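Local coordinates for protein seryl-tRNA synthetase (Pyrococcus horikoshii, PDB 2DQ0) that binds a seryl-adenylate analogue and, as a class II synthetase homodimer, probably joins serine to tRNA(Ser) and tRNA(Sec) at the expense of ATP, at residues 8-11 with 12-15; 421-424 with 425-429; 47-50 with 51-55; 232-235 with 236-240; 139-142 with 143-147. All blocks are in the same frame, centred on the assembly; numbering follows the deposited sequence.

Contact 1. Residues 8-11 with 12-15; sequences RENP and ELVK
The amide of Asn10 and the side chain of Leu13 cross at about a right angle, with Asn10 CG 3.2 Å from Leu13 CB. OD1 is the amide atom nearest that methylene, while the Leu13 side chain also touches Ile109. With CG of Asn10 turned anti to its main-chain nitrogen (chi1 -154°), ND2 comes to rest 3.4 Å from Leu13 N; both are donors, so no bond links them. A water instead joins Asn10 to Glu12, accepting weakly from Asn10 ND2 and Glu12 N. Asn10 is the N-cap residue of helix 11-21, just after helix 4-9 in the N-terminal domain involved in tRNA binding. A small polar residue suits this place, although here the backbone carbonyl rather than the side-chain amide meets the first-turn N-H groups: Asn10 O receives weak bonds from Leu13 N (2.9 Å) and Val14 N (3.4 Å). Proline suits the first helical position, where an N-H would find no preceding helical turn's carbonyl. The Pro11 ring is turned outward onto Val30 and Leu34 of helix 28-65, yet Pro11 CB still lies 4.5 Å from Val14 CG1. The first helical bond here that is not weak runs from Lys15 N to Pro11 O at 2.9 Å, the donor tilted 20° from the carbonyl plane. Lys15 CG passes beside the same oxygen, and its extended chain takes NZ to Asp31 in a salt bridge.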
# COMPACT_ATOMS: atom_id res chain seq x y z
N ARG A 8 37.81 -16.23 -1.56
CA ARG A 8 39.24 -16.41 -1.35
C ARG A 8 39.60 -17.88 -1.38
O ARG A 8 40.60 -18.27 -1.97
CB ARG A 8 39.69 -15.78 -0.03
CG ARG A 8 39.92 -14.28 -0.12
CD ARG A 8 40.75 -13.75 1.04
NE ARG A 8 40.08 -13.93 2.33
CZ ARG A 8 39.87 -12.95 3.20
NH1 ARG A 8 39.25 -13.22 4.35
NH2 ARG A 8 40.27 -11.72 2.94
N GLU A 9 38.76 -18.71 -0.78
CA GLU A 9 39.01 -20.14 -0.74
C GLU A 9 38.48 -20.95 -1.92
O GLU A 9 38.63 -22.18 -1.93
CB GLU A 9 38.50 -20.72 0.58
CG GLU A 9 39.38 -20.31 1.75
CD GLU A 9 38.72 -20.56 3.08
OE1 GLU A 9 38.17 -21.66 3.28
OE2 GLU A 9 38.77 -19.65 3.94
N ASN A 10 37.87 -20.29 -2.91
CA ASN A 10 37.42 -21.01 -4.10
C ASN A 10 36.90 -20.16 -5.24
O ASN A 10 35.78 -20.34 -5.70
CB ASN A 10 36.37 -22.09 -3.79
CG ASN A 10 36.38 -23.22 -4.84
OD1 ASN A 10 35.62 -24.18 -4.75
ND2 ASN A 10 37.27 -23.09 -5.84
N PRO A 11 37.72 -19.23 -5.73
CA PRO A 11 37.34 -18.34 -6.83
C PRO A 11 36.81 -19.04 -8.09
O PRO A 11 35.93 -18.51 -8.77
CB PRO A 11 38.62 -17.54 -7.10
CG PRO A 11 39.71 -18.42 -6.56
CD PRO A 11 39.11 -18.98 -5.31
N GLU A 12 37.34 -20.22 -8.40
CA GLU A 12 36.88 -20.94 -9.59
C GLU A 12 35.44 -21.38 -9.38
O GLU A 12 34.66 -21.39 -10.32
CB GLU A 12 37.76 -22.16 -9.86
CG GLU A 12 39.16 -21.82 -10.33
CD GLU A 12 39.19 -21.29 -11.74
OE1 GLU A 12 39.83 -20.23 -11.98
OE2 GLU A 12 38.58 -21.94 -12.62
N LEU A 13 35.09 -21.75 -8.15
CA LEU A 13 33.74 -22.17 -7.83
C LEU A 13 32.77 -21.03 -8.11
O LEU A 13 31.71 -21.23 -8.70
CB LEU A 13 33.64 -22.57 -6.36
CG LEU A 13 32.31 -22.96 -5.69
CD1 LEU A 13 31.47 -21.74 -5.47
CD2 LEU A 13 31.57 -23.98 -6.53
N VAL A 14 33.14 -19.82 -7.70
CA VAL A 14 32.28 -18.67 -7.91
C VAL A 14 32.26 -18.20 -9.37
O VAL A 14 31.23 -17.73 -9.87
CB VAL A 14 32.65 -17.52 -6.92
CG1 VAL A 14 34.13 -17.42 -6.76
CG2 VAL A 14 32.08 -16.20 -7.40
N LYS A 15 33.38 -18.35 -10.08
CA LYS A 15 33.41 -17.95 -11.48
C LYS A 15 32.54 -18.89 -12.32
O LYS A 15 31.78 -18.44 -13.18
CB LYS A 15 34.83 -18.00 -12.04
CG LYS A 15 35.77 -16.97 -11.45
CD LYS A 15 37.10 -16.99 -12.18
CE LYS A 15 38.03 -15.95 -11.59
NZ LYS A 15 39.18 -15.69 -12.48
O HOH W 1 39.51 -22.24 -6.88

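Contact 2. Residues 421-424 with 425-429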
# COMPACT_ATOMS: atom_id res chain seq x y z
N HIS A 421 -12.18 -24.08 -12.39
CA HIS A 421 -13.48 -24.52 -11.90
C HIS A 421 -14.66 -23.90 -12.65
O HIS A 421 -15.78 -23.84 -12.12
CB HIS A 421 -13.62 -24.22 -10.40
CG HIS A 421 -12.60 -24.90 -9.53
ND1 HIS A 421 -12.55 -26.26 -9.37
CD2 HIS A 421 -11.62 -24.39 -8.75
CE1 HIS A 421 -11.59 -26.57 -8.52
NE2 HIS A 421 -11.01 -25.45 -8.13
N GLN A 422 -14.40 -23.44 -13.88
CA GLN A 422 -15.47 -22.86 -14.70
C GLN A 422 -16.29 -23.95 -15.38
O GLN A 422 -15.81 -25.06 -15.58
CB GLN A 422 -14.88 -21.99 -15.80
CG GLN A 422 -14.07 -22.78 -16.80
CD GLN A 422 -13.52 -21.90 -17.89
OE1 GLN A 422 -14.27 -21.29 -18.65
NE2 GLN A 422 -12.19 -21.80 -17.97
N GLU A 423 -17.52 -23.62 -15.74
CA GLU A 423 -18.41 -24.52 -16.41
C GLU A 423 -18.67 -23.85 -17.76
O GLU A 423 -18.21 -22.71 -17.97
CB GLU A 423 -19.70 -24.70 -15.59
CG GLU A 423 -19.51 -25.60 -14.35
CD GLU A 423 -20.70 -25.56 -13.36
OE1 GLU A 423 -21.62 -24.72 -13.54
OE2 GLU A 423 -20.71 -26.37 -12.40
N GLU A 424 -19.38 -24.52 -18.67
CA GLU A 424 -19.62 -23.94 -20.00
C GLU A 424 -20.26 -22.58 -19.98
O GLU A 424 -19.90 -21.71 -20.79
CB GLU A 424 -20.52 -24.83 -20.84
CG GLU A 424 -20.08 -26.25 -21.06
CD GLU A 424 -21.00 -26.97 -22.04
OE1 GLU A 424 -21.08 -26.51 -23.21
OE2 GLU A 424 -21.63 -27.97 -21.66
N ASP A 425 -21.22 -22.40 -19.09
CA ASP A 425 -21.95 -21.14 -19.02
C ASP A 425 -21.23 -19.99 -18.33
O ASP A 425 -21.74 -18.86 -18.34
CB ASP A 425 -23.30 -21.36 -18.33
CG ASP A 425 -23.14 -21.85 -16.91
OD1 ASP A 425 -24.15 -22.29 -16.31
OD2 ASP A 425 -22.01 -21.78 -16.38
N GLY A 426 -20.05 -20.25 -17.75
CA GLY A 426 -19.31 -19.19 -17.07
C GLY A 426 -19.37 -19.32 -15.55
O GLY A 426 -18.57 -18.74 -14.82
N THR A 427 -20.34 -20.09 -15.07
CA THR A 427 -20.47 -20.32 -13.66
C THR A 427 -19.16 -20.90 -13.16
O THR A 427 -18.58 -21.78 -13.79
CB THR A 427 -21.54 -21.34 -13.37
OG1 THR A 427 -22.78 -20.87 -13.90
CG2 THR A 427 -21.66 -21.57 -11.86
N VAL A 428 -18.71 -20.40 -12.02
CA VAL A 428 -17.47 -20.86 -11.45
C VAL A 428 -17.75 -21.46 -10.10
O VAL A 428 -18.27 -20.80 -9.21
CB VAL A 428 -16.47 -19.71 -11.34
CG1 VAL A 428 -15.34 -20.07 -10.38
CG2 VAL A 428 -15.93 -19.41 -12.72
N ARG A 429 -17.41 -22.73 -9.94
CA ARG A 429 -17.63 -23.42 -8.67
C ARG A 429 -16.45 -23.13 -7.77
O ARG A 429 -15.31 -23.10 -8.23
CB ARG A 429 -17.80 -24.93 -8.90
CG ARG A 429 -19.07 -25.26 -9.68
CD ARG A 429 -19.27 -26.74 -9.89
NE ARG A 429 -20.12 -27.33 -8.86
CZ ARG A 429 -20.43 -28.62 -8.80
NH1 ARG A 429 -21.22 -29.07 -7.82
NH2 ARG A 429 -19.96 -29.47 -9.70
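A tight beta hairpin, with a type I turn from Glu423 to Gly426 and a G1 bulge at the glycine, brings Gln422 opposite Val428 as a single antiparallel bridge. Arg429 N bonds to His421 O (2.9 Å) on one side of that pair and Glu423 N to Thr427 O (2.9 Å) on the other; Gly426 N reaches Glu423 O at 3.1 Å from well above the carbonyl plane. Glycine suits its place because its positive phi would press a CB against the preceding carbonyl. Asp425 forms an Asx turn: its OD2 accepts from Thr427 N (2.7 Å) and Thr427 OG1 (2.8 Å), both from the same face of the carboxylate, a pairing for which Asp and Thr are well matched. Glu423 lies side by side with Thr427, OE1 beside Thr427 CB, while OE2 lies alongside CG and CD of Arg429. The salt bridge from Glu423 OE2 to Arg429 NE is long, 3.7 Å; the two flat groups are 52° apart and no N-H points at the oxygen, so charge alone joins them. Were Glu423 an alanine, Arg429 would probably lose this counter-charge and the flank of Thr427 its cover. The hairpin follows helix 410-420, whose carbonyl at Glu419 receives Gln422 NE2; His421 NE2 bonds to Leu334 O, and Val428 pairs through its backbone with Ile443 of strand 442-443.

Contact 3. Residues 47-50 with 51-55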
# COMPACT_ATOMS: atom_id res chain seq x y z
N ILE A 47 50.61 -1.38 8.35
CA ILE A 47 50.18 -0.62 9.51
C ILE A 47 50.73 -1.21 10.81
O ILE A 47 51.25 -0.48 11.67
CB ILE A 47 48.61 -0.53 9.55
CG1 ILE A 47 48.11 0.33 8.38
CG2 ILE A 47 48.15 0.05 10.89
CD1 ILE A 47 46.59 0.42 8.23
N ASN A 48 50.62 -2.53 10.98
CA ASN A 48 51.16 -3.13 12.18
C ASN A 48 52.67 -2.92 12.25
O ASN A 48 53.21 -2.64 13.32
CB ASN A 48 50.82 -4.61 12.22
CG ASN A 48 49.36 -4.86 12.54
OD1 ASN A 48 48.69 -3.99 13.12
ND2 ASN A 48 48.86 -6.04 12.18
N ARG A 49 53.34 -3.04 11.11
CA ARG A 49 54.78 -2.86 11.04
C ARG A 49 55.05 -1.49 11.59
O ARG A 49 55.96 -1.29 12.40
CB ARG A 49 55.24 -2.94 9.57
CG ARG A 49 56.53 -3.75 9.28
CD ARG A 49 57.84 -3.00 9.57
NE ARG A 49 57.84 -1.61 9.12
CZ ARG A 49 57.48 -1.20 7.90
NH1 ARG A 49 57.09 -2.09 7.00
NH2 ARG A 49 57.50 0.09 7.59
N LEU A 50 54.24 -0.52 11.17
CA LEU A 50 54.40 0.85 11.62
C LEU A 50 54.04 1.02 13.08
O LEU A 50 54.73 1.75 13.79
CB LEU A 50 53.60 1.81 10.75
CG LEU A 50 54.22 2.09 9.37
CD1 LEU A 50 53.27 3.00 8.58
CD2 LEU A 50 55.61 2.77 9.54
N ARG A 51 52.98 0.36 13.55
CA ARG A 51 52.60 0.48 14.96
C ARG A 51 53.78 0.00 15.82
O ARG A 51 54.12 0.63 16.83
CB ARG A 51 51.32 -0.33 15.26
CG ARG A 51 50.07 0.32 14.66
CD ARG A 51 48.78 -0.46 14.91
NE ARG A 51 48.64 -0.83 16.32
CZ ARG A 51 48.76 -2.07 16.78
NH1 ARG A 51 49.01 -3.07 15.94
NH2 ARG A 51 48.65 -2.31 18.08
N HIS A 52 54.42 -1.08 15.39
CA HIS A 52 55.56 -1.65 16.09
C HIS A 52 56.75 -0.69 16.11
O HIS A 52 57.44 -0.57 17.13
CB HIS A 52 55.98 -2.95 15.42
CG HIS A 52 57.07 -3.67 16.15
ND1 HIS A 52 56.82 -4.60 17.14
CD2 HIS A 52 58.42 -3.58 16.05
CE1 HIS A 52 57.97 -5.05 17.62
NE2 HIS A 52 58.95 -4.44 16.98
N GLU A 53 56.98 -0.03 14.99
CA GLU A 53 58.09 0.92 14.88
C GLU A 53 57.82 2.09 15.83
O GLU A 53 58.74 2.60 16.46
CB GLU A 53 58.21 1.42 13.43
CG GLU A 53 59.64 1.66 12.96
CD GLU A 53 60.37 0.38 12.57
OE1 GLU A 53 60.60 -0.48 13.46
OE2 GLU A 53 60.71 0.22 11.38
N ARG A 54 56.56 2.50 15.92
CA ARG A 54 56.15 3.59 16.80
C ARG A 54 56.63 3.28 18.21
O ARG A 54 57.15 4.14 18.91
CB ARG A 54 54.62 3.75 16.76
CG ARG A 54 53.99 4.36 18.02
CD ARG A 54 52.63 5.02 17.77
NE ARG A 54 51.52 4.14 17.35
CZ ARG A 54 51.12 3.06 18.01
NH1 ARG A 54 51.73 2.70 19.12
NH2 ARG A 54 50.07 2.37 17.60
N ASN A 55 56.45 2.02 18.61
CA ASN A 55 56.84 1.55 19.92
C ASN A 55 58.35 1.61 20.09
O ASN A 55 58.85 2.11 21.09
CB ASN A 55 56.33 0.11 20.11
CG ASN A 55 56.60 -0.45 21.49
OD1 ASN A 55 56.87 0.28 22.44
ND2 ASN A 55 56.50 -1.77 21.61
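Arg51 folds back along the helix toward Asn48, one turn earlier. Its CB stands 3.6 Å from both Ile47 O and Asn48 O. CG, set anti to the carbonyl carbon (chi1 -72°), passes closer to Ile47 O, the oxygen that also accepts Arg51 N at 2.7 Å. CD lies between Ile47 CG2, 4.1 Å away, and Asn48 OD1; the first is an aliphatic contact that the long arginine chain can make before its charge begins. A bend at chi3 turns the guanidinium toward the amide of Asn48, and NH1 at the tip gives a hydrogen bond to Asn48 OD1, 3.0 Å long and bent, with an N-H...O angle of 135°. The oxygen is met at the guanidinium edge, near its plane, but the donor stands above the amide plane, and the two flat groups are turned 72° apart. On another side of the helix Arg49 and Glu53 run side by side: Arg49 NE and Glu53 OE2 are 4.1 Å apart, beyond a salt bridge, and the firmer partner of Arg49 is Glu46, which its NH1 meets. Polar chains thus occupy the outer sides, while Ile47 and Leu50 turn to helix 72-103, where Leu50 packs on Ile85, Leu88 and the chain of Arg84. This division of apolar and charged residues is characteristic of the long antiparallel coiled coil that seryl-tRNA synthetases carry as their N-terminal, tRNA-binding arm.

Contact 4. Residues 232-235 with 236-240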
# COMPACT_ATOMS: atom_id res chain seq x y z
N PHE A 232 20.11 -5.00 -6.34
CA PHE A 232 19.88 -3.61 -6.65
C PHE A 232 19.11 -3.34 -7.94
O PHE A 232 18.49 -2.29 -8.08
CB PHE A 232 21.23 -2.89 -6.65
CG PHE A 232 21.88 -2.85 -5.30
CD1 PHE A 232 21.30 -2.13 -4.26
CD2 PHE A 232 23.05 -3.54 -5.05
CE1 PHE A 232 21.89 -2.10 -3.01
CE2 PHE A 232 23.64 -3.51 -3.80
CZ PHE A 232 23.06 -2.80 -2.78
N GLU A 233 19.11 -4.29 -8.88
CA GLU A 233 18.37 -4.10 -10.13
C GLU A 233 16.88 -3.92 -9.85
O GLU A 233 16.18 -3.24 -10.61
CB GLU A 233 18.57 -5.29 -11.07
CG GLU A 233 19.98 -5.43 -11.59
CD GLU A 233 20.76 -6.53 -10.88
OE1 GLU A 233 20.76 -6.53 -9.63
OE2 GLU A 233 21.36 -7.39 -11.58
N ASP A 234 16.40 -4.53 -8.76
CA ASP A 234 15.00 -4.43 -8.39
C ASP A 234 14.52 -2.99 -8.19
O ASP A 234 13.34 -2.71 -8.42
CB ASP A 234 14.72 -5.25 -7.13
CG ASP A 234 14.41 -6.71 -7.43
OD1 ASP A 234 13.97 -7.40 -6.50
OD2 ASP A 234 14.60 -7.16 -8.57
N PHE A 235 15.41 -2.08 -7.76
CA PHE A 235 15.01 -0.68 -7.55
C PHE A 235 14.59 -0.04 -8.85
O PHE A 235 13.79 0.88 -8.87
CB PHE A 235 16.14 0.18 -6.95
CG PHE A 235 16.38 -0.05 -5.49
CD1 PHE A 235 17.37 -0.92 -5.06
CD2 PHE A 235 15.54 0.54 -4.55
CE1 PHE A 235 17.53 -1.21 -3.70
CE2 PHE A 235 15.68 0.26 -3.19
CZ PHE A 235 16.68 -0.62 -2.77
N GLU A 236 15.11 -0.55 -9.96
CA GLU A 236 14.74 0.01 -11.24
C GLU A 236 13.51 -0.69 -11.82
O GLU A 236 12.59 -0.06 -12.33
CB GLU A 236 15.94 -0.12 -12.19
CG GLU A 236 15.87 0.71 -13.45
CD GLU A 236 17.04 0.44 -14.39
OE1 GLU A 236 17.05 0.98 -15.52
OE2 GLU A 236 17.96 -0.33 -14.01
N ASP A 237 13.47 -2.01 -11.67
CA ASP A 237 12.40 -2.82 -12.24
C ASP A 237 11.16 -3.13 -11.45
O ASP A 237 10.07 -3.20 -12.01
CB ASP A 237 13.00 -4.13 -12.74
CG ASP A 237 14.03 -3.91 -13.81
OD1 ASP A 237 14.89 -4.79 -13.99
OD2 ASP A 237 13.98 -2.84 -14.47
N VAL A 238 11.30 -3.34 -10.14
CA VAL A 238 10.13 -3.69 -9.38
C VAL A 238 9.68 -2.73 -8.29
O VAL A 238 8.49 -2.51 -8.11
CB VAL A 238 10.29 -5.14 -8.75
CG1 VAL A 238 11.49 -5.84 -9.28
CG2 VAL A 238 10.38 -5.06 -7.28
N ILE A 239 10.63 -2.13 -7.59
CA ILE A 239 10.31 -1.28 -6.46
C ILE A 239 9.99 0.19 -6.64
O ILE A 239 10.75 0.92 -7.26
CB ILE A 239 11.43 -1.42 -5.43
CG1 ILE A 239 11.60 -2.88 -5.09
CG2 ILE A 239 11.12 -0.61 -4.17
CD1 ILE A 239 12.88 -3.15 -4.34
N TYR A 240 8.87 0.60 -6.05
CA TYR A 240 8.41 1.99 -6.07
C TYR A 240 8.98 2.71 -4.85
O TYR A 240 8.93 2.17 -3.73
CB TYR A 240 6.89 2.10 -5.93
CG TYR A 240 6.06 1.71 -7.12
CD1 TYR A 240 6.04 2.50 -8.27
CD2 TYR A 240 5.23 0.58 -7.08
CE1 TYR A 240 5.22 2.19 -9.35
CE2 TYR A 240 4.40 0.27 -8.16
CZ TYR A 240 4.40 1.07 -9.29
OH TYR A 240 3.62 0.75 -10.37
O HOH W 2 13.00 2.21 -6.47
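Glu233 O receives two main-chain N-H groups from the following segment, Glu236 N at 3.0 Å from above the carbonyl plane and Asp237 N at 3.2 Å lying in it. Asp234 O likewise takes two, Val238 N at 2.7 Å and Ile239 N at 2.9 Å, which reach it from opposite faces; the bond to Ile239 spans five residues, as happens where a helix ends and the chain straightens. A water supplies the second kind of link. Phe235 O and Ile239 O face each other as two acceptors, and the water donates to both, at 2.9 and 2.7 Å, so each oxygen has a hydrogen to meet. Phe235 O has a further donor in Lys284 NZ. Van der Waals contacts gather round Asp234: the Val238 methyl CG1 lies 3.5 Å from Asp234 OD2, the two side chains crossing obliquely, and Ile239 CG1, anti to the carbonyl carbon (chi1 -55°), carries CD1 to 3.9 Å from Asp234 CB. Branched aliphatic residues suit these places: one methyl lies by the carboxylate and the other by CB of an acid whose OD1 turns to Thr230 in a weak bond. Outside the two segments the Phe235 ring has Arg223 in a cation-pi contact and Tyr248 with its plane at about 80°. What holds the short helix 234-237 closed is therefore carbonyl oxygens taking paired donors, not pairing of charges between side chains, and this end of it borders the predicted ATP-binding residues: Val238 pairs through its backbone with Lys284, and its side chain lies close to that of Arg283.

Contact 5. Residues 139-142 with 143-147; sequences LERF and LEQSQ
Phe142 O is gripped twice by Ser146: the backbone N reaches it at 2.8 Å, nearly along the C=O axis, and OG donates to it at 2.6 Å from above the carbonyl plane. Helix 139-146, which joins strands 132-135 and 152-155 in a beta-alpha-beta unit, ends here in a Schellman motif, with Gln147 at positive phi and its N giving a weak bond to Glu144 O. A serine suits the last turn because its hydroxyl can fold back to the helix. OG sits between the backbone N and the carbonyl carbon (chi1 49°), a rotation that also lays the hydroxyl over one face of the Phe142 ring, 3.3 Å above its plane and toward the rim. Ser146 CB adds a CH-pi contact, 4.2 Å from the ring centroid and 24° off the normal. Beyond the helix the same ring meets Trp361 edge-to-face and lies against Tyr152, as a large flat side chain can between a helix and strands. A serine in place of Phe142 would probably cost Trp361 this edge-to-face partner and open a gap at Ser146. Leu139 and Leu143 bring their CD1 methyls together, and both side chains also touch Tyr152 of strand 152-155, apolar groups shared between helix and strand. Toward strand 367-376, Arg141 and Gln145 lie side by side; Arg141 NE bonds to Gly366 O, and Arg141 CG stands 4.2 Å from Gln145 CG.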
# COMPACT_ATOMS: atom_id res chain seq x y z
N LEU A 139 -4.09 -29.86 -26.45
CA LEU A 139 -3.64 -31.21 -26.18
C LEU A 139 -2.14 -31.48 -26.35
O LEU A 139 -1.52 -32.15 -25.50
CB LEU A 139 -4.45 -32.17 -27.04
CG LEU A 139 -4.42 -33.68 -26.79
CD1 LEU A 139 -3.22 -34.28 -27.48
CD2 LEU A 139 -4.44 -33.98 -25.31
N GLU A 140 -1.54 -30.99 -27.42
CA GLU A 140 -0.12 -31.26 -27.59
C GLU A 140 0.66 -30.44 -26.59
O GLU A 140 1.51 -30.98 -25.89
CB GLU A 140 0.35 -30.95 -29.02
CG GLU A 140 1.83 -31.30 -29.24
CD GLU A 140 2.16 -31.70 -30.66
OE1 GLU A 140 3.35 -31.96 -30.94
OE2 GLU A 140 1.23 -31.76 -31.50
N ARG A 141 0.37 -29.14 -26.50
CA ARG A 141 1.08 -28.30 -25.55
C ARG A 141 0.96 -28.92 -24.16
O ARG A 141 1.96 -29.11 -23.46
CB ARG A 141 0.53 -26.87 -25.54
CG ARG A 141 1.20 -25.97 -24.48
CD ARG A 141 1.15 -24.50 -24.84
NE ARG A 141 -0.20 -23.96 -24.82
CZ ARG A 141 -0.59 -22.88 -25.49
NH1 ARG A 141 0.28 -22.22 -26.26
NH2 ARG A 141 -1.85 -22.47 -25.40
N PHE A 142 -0.26 -29.26 -23.76
CA PHE A 142 -0.44 -29.84 -22.45
C PHE A 142 0.44 -31.07 -22.25
O PHE A 142 1.13 -31.18 -21.23
CB PHE A 142 -1.89 -30.24 -22.21
CG PHE A 142 -2.07 -31.08 -20.98
CD1 PHE A 142 -1.97 -32.48 -21.05
CD2 PHE A 142 -2.20 -30.49 -19.74
CE1 PHE A 142 -2.00 -33.26 -19.90
CE2 PHE A 142 -2.22 -31.26 -18.58
CZ PHE A 142 -2.12 -32.65 -18.66
N LEU A 143 0.43 -31.99 -23.21
CA LEU A 143 1.19 -33.23 -23.10
C LEU A 143 2.69 -33.05 -23.02
O LEU A 143 3.37 -33.80 -22.30
CB LEU A 143 0.82 -34.17 -24.23
CG LEU A 143 -0.56 -34.81 -24.02
CD1 LEU A 143 -1.04 -35.50 -25.29
CD2 LEU A 143 -0.48 -35.79 -22.88
N GLU A 144 3.20 -32.07 -23.74
CA GLU A 144 4.63 -31.78 -23.75
C GLU A 144 5.00 -31.19 -22.40
O GLU A 144 6.00 -31.58 -21.80
CB GLU A 144 4.96 -30.76 -24.85
CG GLU A 144 6.00 -31.24 -25.85
CD GLU A 144 7.43 -31.14 -25.34
OE1 GLU A 144 7.82 -30.04 -24.90
OE2 GLU A 144 8.16 -32.15 -25.38
N GLN A 145 4.19 -30.26 -21.92
CA GLN A 145 4.46 -29.61 -20.66
C GLN A 145 4.30 -30.55 -19.46
O GLN A 145 4.99 -30.42 -18.44
CB GLN A 145 3.56 -28.39 -20.53
CG GLN A 145 3.88 -27.28 -21.53
CD GLN A 145 5.20 -26.57 -21.23
OE1 GLN A 145 6.27 -26.91 -21.78
NE2 GLN A 145 5.13 -25.59 -20.32
N SER A 146 3.39 -31.51 -19.57
CA SER A 146 3.18 -32.45 -18.48
C SER A 146 4.08 -33.68 -18.61
O SER A 146 4.20 -34.46 -17.67
CB SER A 146 1.72 -32.89 -18.43
OG SER A 146 1.26 -33.29 -19.71
N GLN A 147 4.71 -33.84 -19.76
CA GLN A 147 5.59 -34.99 -19.98
C GLN A 147 4.78 -36.28 -19.82
O GLN A 147 5.31 -37.29 -19.35
CB GLN A 147 6.72 -35.02 -18.95
CG GLN A 147 7.49 -33.73 -18.72
CD GLN A 147 8.53 -33.88 -17.61
OE1 GLN A 147 8.24 -34.43 -16.54
NE2 GLN A 147 9.74 -33.40 -17.85

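How the contacts relate
Contacts 1 and 3 belong to the N-terminal tRNA-binding extension and both involve residues that lean on other helices of it: the first opens helix 11-21, the second lies midway along helix 28-65, their centres about 33 Å apart. Contact 1 lies at the surface, as does contact 4, though the latter sits much nearer the chain's centre and the adenylate analogue. Contacts 2, 3 and 5 are partly buried. Contacts 1, 4 and 5 concern helix ends, where carbonyls collect extra donors; contact 3 is mid-helix, with regular bonds and charged flanks. Contact 2 alone is a hairpin turn, with a single bridge, its centre about 23 Å from that of contact 5, where an aromatic ring rather than charge leads.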